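Local atomic coordinates of DNA translocase coupling protein (Clostridium perfringens, PDB entry 6O1W), a protein that probably binds ATP and DNA as the FtsK/SpoIIIE-like coupling ATPase of a conjugative plasmid, pCW3, acting as a DNA translocase. Residues K190-L195 with I229-D234. Residues are numbered along the deposited sequence; the frame is centred on the assembly and turned at random.
Sequences KLFKYL and IIVVID. With BGC (beta-D-glucopyranose), chain E.
Leu195 meets Val231 tip to tip, and this pair is the tightest point between the helix at 190-195 and the strand at 229-233. Leu195 CD1 lies 3.7 Å from Val231 CG2. The other methyl of the leucine turns to the start of the strand, with Leu195 CD2 3.9 Å from Ile229 CG2. One forked side chain therefore spans two strand residues. With CG1 of Val231 anti to the backbone N (chi1 -173°), CG2 is the methyl closer to Leu195 and CG1 the one nearer Phe192. One turn earlier on the helix, Phe192 reaches the far end of the strand. Its CZ comes to 3.8 Å from Ile233 CD1, which sits at the ring edge, near the ring plane. The approach of Phe192 CZ to Val231 CG1 is looser, at 4.2 Å.

The axes of helix and strand run roughly antiparallel, at 147°, and are 11.9 Å apart. Side chains alone bridge the gap. Helix 247-266 adds Tyr259 and Thr260 against Phe192, and Leu263 against Leu195.

The outer side of the helix is different. Lys190 and Lys193 are exposed. Tyr194 is partly exposed and lays one ring face on a bound glucose, with BGC C4 3.7 Å above the ring plane. Tyr161 and Gln180 hydrogen-bond the same sugar.

The contact packs a helix on a strand of the P-loop ATPase sheet. The interface is wholly apolar and rests on burial of hydrocarbon, while the sugar meets the helix through the ring face of Tyr194.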
ATOM      1  N   LYS A 190      11.250 -12.626  22.063  1.00 29.33           N
ATOM      2  CA  LYS A 190      11.004 -14.072  22.024  1.00 29.45           C
ATOM      3  C   LYS A 190      10.387 -14.483  20.672  1.00 32.22           C
ATOM      4  O   LYS A 190      10.734 -15.518  20.136  1.00 32.01           O
ATOM      5  CB  LYS A 190      10.071 -14.528  23.176  1.00 31.64           C
ATOM      6  CG  LYS A 190      10.674 -14.356  24.575  1.00 48.00           C
ATOM      7  CD  LYS A 190       9.717 -14.882  25.646  1.00 53.82           C
ATOM      8  CE  LYS A 190       9.903 -14.221  26.997  1.00 68.14           C
ATOM      9  NZ  LYS A 190      11.188 -14.589  27.646  1.00 82.66           N
ATOM     10  N   LEU A 191       9.458 -13.691  20.142  1.00 29.79           N
ATOM     11  CA  LEU A 191       8.798 -14.012  18.872  1.00 28.87           C
ATOM     12  C   LEU A 191       9.762 -13.986  17.711  1.00 31.10           C
ATOM     13  O   LEU A 191       9.799 -14.943  16.951  1.00 30.05           O
ATOM     14  CB  LEU A 191       7.618 -13.064  18.568  1.00 28.69           C
ATOM     15  CG  LEU A 191       7.025 -13.180  17.127  1.00 32.44           C
ATOM     16  CD1 LEU A 191       6.386 -14.550  16.914  1.00 31.21           C
ATOM     17  CD2 LEU A 191       6.038 -12.017  16.813  1.00 32.59           C
ATOM     18  N   PHE A 192      10.527 -12.905  17.570  1.00 28.35           N
ATOM     19  CA  PHE A 192      11.433 -12.741  16.428  1.00 29.31           C
ATOM     20  C   PHE A 192      12.639 -13.691  16.459  1.00 31.32           C
ATOM     21  O   PHE A 192      13.125 -14.072  15.395  1.00 28.44           O
ATOM     22  CB  PHE A 192      11.853 -11.275  16.241  1.00 30.09           C
ATOM     23  CG  PHE A 192      10.733 -10.510  15.577  1.00 31.90           C
ATOM     24  CD1 PHE A 192      10.456 -10.684  14.219  1.00 35.49           C
ATOM     25  CD2 PHE A 192       9.928  -9.646  16.311  1.00 34.40           C
ATOM     26  CE1 PHE A 192       9.419  -9.981  13.602  1.00 37.18           C
ATOM     27  CE2 PHE A 192       8.861  -8.960  15.697  1.00 38.55           C
ATOM     28  CZ  PHE A 192       8.603  -9.144  14.352  1.00 36.96           C
ATOM     29  N   LYS A 193      13.097 -14.073  17.654  1.00 28.19           N
ATOM     30  CA  LYS A 193      14.164 -15.067  17.799  1.00 28.79           C
ATOM     31  C   LYS A 193      13.590 -16.453  17.378  1.00 32.88           C
ATOM     32  O   LYS A 193      14.238 -17.184  16.657  1.00 33.92           O
ATOM     33  CB  LYS A 193      14.709 -15.073  19.242  1.00 31.30           C
ATOM     34  CG  LYS A 193      15.731 -16.175  19.537  1.00 42.01           C
ATOM     35  CD  LYS A 193      16.958 -16.048  18.666  1.00 48.17           C
ATOM     36  CE  LYS A 193      18.087 -16.879  19.219  1.00 56.31           C
ATOM     37  NZ  LYS A 193      18.807 -17.623  18.150  1.00 56.10           N
ATOM     38  N   TYR A 194      12.345 -16.752  17.742  1.00 28.49           N
ATOM     39  CA  TYR A 194      11.680 -17.974  17.309  1.00 27.59           C
ATOM     40  C   TYR A 194      11.536 -18.028  15.760  1.00 33.05           C
ATOM     41  O   TYR A 194      11.810 -19.072  15.158  1.00 33.44           O
ATOM     42  CB  TYR A 194      10.292 -18.095  17.966  1.00 28.64           C
ATOM     43  CG  TYR A 194       9.417 -19.112  17.262  1.00 31.82           C
ATOM     44  CD1 TYR A 194       9.670 -20.482  17.378  1.00 34.36           C
ATOM     45  CD2 TYR A 194       8.382 -18.709  16.426  1.00 32.79           C
ATOM     46  CE1 TYR A 194       8.891 -21.421  16.697  1.00 35.98           C
ATOM     47  CE2 TYR A 194       7.590 -19.638  15.752  1.00 33.78           C
ATOM     48  CZ  TYR A 194       7.869 -20.989  15.862  1.00 43.54           C
ATOM     49  OH  TYR A 194       7.125 -21.897  15.153  1.00 46.61           O
ATOM     50  N   LEU A 195      11.034 -16.933  15.134  1.00 28.78           N
ATOM     51  CA  LEU A 195      10.797 -16.848  13.689  1.00 28.09           C
ATOM     52  C   LEU A 195      12.082 -16.965  12.889  1.00 32.17           C
ATOM     53  O   LEU A 195      12.087 -17.617  11.851  1.00 32.32           O
ATOM     54  CB  LEU A 195      10.070 -15.545  13.333  1.00 28.15           C
ATOM     55  CG  LEU A 195       8.635 -15.349  13.811  1.00 32.17           C
ATOM     56  CD1 LEU A 195       8.210 -13.891  13.605  1.00 32.32           C
ATOM     57  CD2 LEU A 195       7.667 -16.312  13.099  1.00 31.96           C
ATOM     58  N   ILE A 229       3.516 -18.895   7.546  1.00 23.57           N
ATOM     59  CA  ILE A 229       3.448 -18.062   8.737  1.00 23.79           C
ATOM     60  C   ILE A 229       3.293 -16.583   8.300  1.00 29.83           C
ATOM     61  O   ILE A 229       4.122 -16.082   7.542  1.00 28.40           O
ATOM     62  CB  ILE A 229       4.689 -18.238   9.662  1.00 27.53           C
ATOM     63  CG1 ILE A 229       4.751 -19.676  10.250  1.00 28.12           C
ATOM     64  CG2 ILE A 229       4.655 -17.192  10.786  1.00 29.57           C
ATOM     65  CD1 ILE A 229       6.138 -20.089  10.842  1.00 29.10           C
ATOM     66  N   ILE A 230       2.239 -15.889   8.784  1.00 27.02           N
ATOM     67  CA  ILE A 230       2.060 -14.466   8.504  1.00 26.40           C
ATOM     68  C   ILE A 230       2.318 -13.664   9.778  1.00 29.06           C
ATOM     69  O   ILE A 230       1.808 -13.995  10.848  1.00 27.67           O
ATOM     70  CB  ILE A 230       0.725 -14.107   7.785  1.00 30.00           C
ATOM     71  CG1 ILE A 230       0.672 -12.563   7.465  1.00 31.11           C
ATOM     72  CG2 ILE A 230      -0.517 -14.642   8.534  1.00 29.85           C
ATOM     73  CD1 ILE A 230      -0.646 -11.975   7.031  1.00 47.17           C
ATOM     74  N   VAL A 231       3.170 -12.658   9.669  1.00 26.32           N
ATOM     75  CA  VAL A 231       3.559 -11.803  10.789  1.00 25.77           C
ATOM     76  C   VAL A 231       3.070 -10.398  10.464  1.00 27.69           C
ATOM     77  O   VAL A 231       3.530  -9.795   9.499  1.00 26.39           O
ATOM     78  CB  VAL A 231       5.087 -11.832  11.034  1.00 28.53           C
ATOM     79  CG1 VAL A 231       5.454 -11.071  12.307  1.00 28.46           C
ATOM     80  CG2 VAL A 231       5.624 -13.262  11.067  1.00 27.60           C
ATOM     81  N   VAL A 232       2.140  -9.895  11.249  1.00 23.70           N
ATOM     82  CA  VAL A 232       1.559  -8.580  11.001  1.00 24.06           C
ATOM     83  C   VAL A 232       2.117  -7.634  12.027  1.00 28.15           C
ATOM     84  O   VAL A 232       1.953  -7.865  13.220  1.00 27.45           O
ATOM     85  CB  VAL A 232       0.003  -8.594  11.004  1.00 29.90           C
ATOM     86  CG1 VAL A 232      -0.567  -7.215  10.613  1.00 30.76           C
ATOM     87  CG2 VAL A 232      -0.541  -9.674  10.081  1.00 29.67           C
ATOM     88  N   ILE A 233       2.803  -6.597  11.569  1.00 24.73           N
ATOM     89  CA  ILE A 233       3.385  -5.602  12.459  1.00 25.13           C
ATOM     90  C   ILE A 233       2.541  -4.366  12.214  1.00 31.16           C
ATOM     91  O   ILE A 233       2.617  -3.757  11.142  1.00 32.13           O
ATOM     92  CB  ILE A 233       4.903  -5.414  12.137  1.00 28.39           C
ATOM     93  CG1 ILE A 233       5.701  -6.737  12.402  1.00 27.10           C
ATOM     94  CG2 ILE A 233       5.494  -4.207  12.869  1.00 29.02           C
ATOM     95  CD1 ILE A 233       7.089  -6.797  11.771  1.00 26.72           C
ATOM     96  N   ASP A 234       1.699  -4.025  13.188  1.00 28.58           N
ATOM     97  CA  ASP A 234       0.801  -2.870  13.097  1.00 29.60           C
ATOM     98  C   ASP A 234       1.559  -1.566  12.907  1.00 34.32           C
ATOM     99  O   ASP A 234       1.125  -0.728  12.122  1.00 34.01           O
ATOM    100  CB  ASP A 234      -0.101  -2.771  14.335  1.00 31.47           C
ATOM    101  CG  ASP A 234      -1.153  -1.673  14.201  1.00 49.38           C
ATOM    102  OD1 ASP A 234      -2.139  -1.876  13.437  1.00 51.37           O
ATOM    103  OD2 ASP A 234      -0.980  -0.607  14.837  1.00 52.10           O
TER
HETATM  104  C2  BGC E 503       5.495 -21.143  19.251  1.00 83.54           C
HETATM  105  C3  BGC E 503       6.598 -21.286  20.291  1.00 83.98           C
HETATM  106  C4  BGC E 503       7.397 -19.991  20.384  1.00 80.86           C
HETATM  107  C5  BGC E 503       6.462 -18.815  20.658  1.00 80.35           C
HETATM  108  C6  BGC E 503       7.169 -17.481  20.625  1.00 76.18           C
HETATM  109  C1  BGC E 503       4.621 -19.942  19.603  1.00 84.57           C
HETATM  110  O1  BGC E 503       3.610 -19.796  18.664  1.00 85.80           O
HETATM  111  O2  BGC E 503       4.712 -22.330  19.196  1.00 84.07           O
HETATM  112  O3  BGC E 503       7.445 -22.380  19.960  1.00 83.92           O
HETATM  113  O4  BGC E 503       8.368 -20.068  21.421  1.00 80.64           O
HETATM  114  O5  BGC E 503       5.429 -18.766  19.658  1.00 81.87           O
HETATM  115  O6  BGC E 503       6.252 -16.417  20.829  1.00 74.72           O